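Local atomic coordinates of macrodomain protein (Streptomyces coelicolor, PDB entry 5E3B), a protein that probably hydrolyses the bond that links ADP-ribose to thymidine in DNA, and whose disruption increases antibiotic production in this bacterium. Residues S155-E158 with P159-D163. Residues are numbered along the deposited sequence; the frame is centred on the assembly and turned at random.
Sequences SRVE and PLISD
Val157 holds CG1 anti to its backbone N (chi1 174°), and Ile161 turns CG1 beside its own N (chi1 -62°) with CD1 extended beyond it. These torsions bring the branch ends together one helical turn apart, Val157 CG1 lying 3.9 Å from Ile161 CD1. The two side chains meet at a slant. The Ile161 N to Val157 O hydrogen bond measures 3.0 Å. Ser162 N donates to Glu158 O at 3.0 Å, with an N-H...O angle of 167°. The bond from Leu160 N to Arg156 O is weak, at 3.4 Å.

Pro159 explains a local kink. Its N carries no hydrogen, and its ring sits against the turn before, with CD 3.1 Å from Ser155 O. That carbonyl therefore gets no backbone bond from residue 159. The helix runs on past the kink, and Asp163 N bonds to Pro159 O at 2.9 Å.

Glu158 CB lies 3.7 Å from Pro159 CD, and the chain beyond CG is extended. Glu158 is buried, and both carboxylate oxygens are hydrogen-bonded, OE1 to Trp154 NE1 and OE2 to Tyr26 OH. Leu160 packs on Tyr119, Ile122 and Leu126 of helix 119-136, while Ile161 touches Ile24. This is i to i+4 packing around an internal proline, in helix 154-166 that precedes strand 172-176 of the macrodomain's mixed sheet.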
ATOM      1  N   SER A 155       2.517   4.846  14.658  1.00 21.73           N
ATOM      2  CA  SER A 155       1.973   6.043  15.250  1.00 20.82           C
ATOM      3  C   SER A 155       1.965   7.202  14.298  1.00 22.76           C
ATOM      4  O   SER A 155       1.216   8.168  14.498  1.00 19.58           O
ATOM      5  CB  SER A 155       2.859   6.392  16.474  1.00 24.41           C
ATOM      6  OG  SER A 155       4.082   6.926  16.082  1.00 28.56           O
ATOM      7  N   ARG A 156       2.870   7.188  13.335  1.00 23.68           N
ATOM      8  CA  ARG A 156       2.759   8.080  12.147  1.00 27.64           C
ATOM      9  C   ARG A 156       1.767   7.613  11.096  1.00 27.46           C
ATOM     10  O   ARG A 156       0.914   8.387  10.515  1.00 27.65           O
ATOM     11  CB  ARG A 156       4.149   8.192  11.492  1.00 27.91           C
ATOM     12  CG  ARG A 156       4.939   9.347  12.040  1.00 33.76           C
ATOM     13  CD  ARG A 156       5.526   9.052  13.386  1.00 42.56           C
ATOM     14  NE  ARG A 156       6.244  10.181  13.998  1.00 45.48           N
ATOM     15  CZ  ARG A 156       6.635  10.190  15.281  1.00 52.62           C
ATOM     16  NH1 ARG A 156       6.357   9.155  16.091  1.00 52.77           N
ATOM     17  NH2 ARG A 156       7.274  11.248  15.786  1.00 53.54           N
ATOM     18  N   VAL A 157       1.896   6.344  10.740  1.00 22.87           N
ATOM     19  CA  VAL A 157       1.085   5.833   9.664  1.00 25.05           C
ATOM     20  C   VAL A 157      -0.424   5.821   9.943  1.00 23.23           C
ATOM     21  O   VAL A 157      -1.179   6.259   9.079  1.00 19.45           O
ATOM     22  CB  VAL A 157       1.639   4.434   9.157  1.00 25.94           C
ATOM     23  CG1 VAL A 157       0.695   3.825   8.119  1.00 28.76           C
ATOM     24  CG2 VAL A 157       3.091   4.645   8.642  1.00 26.55           C
ATOM     25  N   GLU A 158      -0.914   5.310  11.098  1.00 17.49           N
ATOM     26  CA  GLU A 158      -2.315   5.103  11.266  1.00 15.52           C
ATOM     27  C   GLU A 158      -3.002   6.510  11.158  1.00 13.55           C
ATOM     28  O   GLU A 158      -4.030   6.629  10.545  1.00 15.22           O
ATOM     29  CB  GLU A 158      -2.808   4.247  12.492  1.00 18.06           C
ATOM     30  CG  GLU A 158      -4.288   4.129  12.528  1.00 20.08           C
ATOM     31  CD  GLU A 158      -5.012   3.054  13.381  1.00 20.48           C
ATOM     32  OE1 GLU A 158      -4.521   2.004  13.620  1.00 24.50           O
ATOM     33  OE2 GLU A 158      -6.237   3.213  13.630  1.00 24.53           O
ATOM     34  N   PRO A 159      -2.453   7.561  11.819  1.00 14.77           N
ATOM     35  CA  PRO A 159      -3.143   8.832  11.630  1.00 13.70           C
ATOM     36  C   PRO A 159      -3.226   9.360  10.231  1.00 13.26           C
ATOM     37  O   PRO A 159      -4.204   9.985   9.817  1.00 13.04           O
ATOM     38  CB  PRO A 159      -2.331   9.812  12.466  1.00 14.73           C
ATOM     39  CG  PRO A 159      -1.772   8.992  13.551  1.00 15.85           C
ATOM     40  CD  PRO A 159      -1.425   7.664  12.877  1.00 16.30           C
ATOM     41  N   LEU A 160      -2.220   9.016   9.419  1.00 13.17           N
ATOM     42  CA  LEU A 160      -2.349   9.361   7.972  1.00 12.99           C
ATOM     43  C   LEU A 160      -3.404   8.510   7.243  1.00 12.22           C
ATOM     44  O   LEU A 160      -4.017   8.974   6.285  1.00 12.55           O
ATOM     45  CB  LEU A 160      -0.941   9.268   7.324  1.00 13.92           C
ATOM     46  CG  LEU A 160       0.145  10.293   7.785  1.00 14.96           C
ATOM     47  CD1 LEU A 160       1.537   9.944   7.253  1.00 18.56           C
ATOM     48  CD2 LEU A 160      -0.260  11.686   7.301  1.00 17.21           C
ATOM     49  N   ILE A 161      -3.656   7.273   7.682  1.00 12.26           N
ATOM     50  CA  ILE A 161      -4.764   6.464   7.153  1.00 11.74           C
ATOM     51  C   ILE A 161      -6.060   7.169   7.461  1.00 12.28           C
ATOM     52  O   ILE A 161      -6.980   7.330   6.649  1.00 12.35           O
ATOM     53  CB  ILE A 161      -4.716   5.023   7.681  1.00 14.41           C
ATOM     54  CG1 ILE A 161      -3.385   4.358   7.196  1.00 13.83           C
ATOM     55  CG2 ILE A 161      -5.975   4.263   7.338  1.00 14.18           C
ATOM     56  CD1 ILE A 161      -3.113   3.019   7.781  1.00 15.38           C
ATOM     57  N   SER A 162      -6.177   7.583   8.742  1.00 11.95           N
ATOM     58  CA  SER A 162      -7.403   8.300   9.158  1.00 13.11           C
ATOM     59  C   SER A 162      -7.589   9.581   8.322  1.00 12.72           C
ATOM     60  O   SER A 162      -8.740   9.839   7.860  1.00 14.06           O
ATOM     61  CB  SER A 162      -7.316   8.702  10.649  1.00 12.84           C
ATOM     62  OG  SER A 162      -7.376   7.506  11.463  1.00 13.79           O
ATOM     63  N   ASP A 163      -6.522  10.358   8.185  1.00 12.28           N
ATOM     64  CA  ASP A 163      -6.625  11.679   7.554  1.00 13.62           C
ATOM     65  C   ASP A 163      -6.818  11.592   6.020  1.00 14.15           C
ATOM     66  O   ASP A 163      -7.470  12.420   5.424  1.00 15.20           O
ATOM     67  CB  ASP A 163      -5.422  12.486   7.900  1.00 14.28           C
ATOM     68  CG  ASP A 163      -5.517  13.889   7.444  1.00 16.82           C
ATOM     69  OD1 ASP A 163      -6.391  14.645   7.926  1.00 15.30           O
ATOM     70  OD2 ASP A 163      -4.746  14.281   6.526  1.00 19.57           O
TER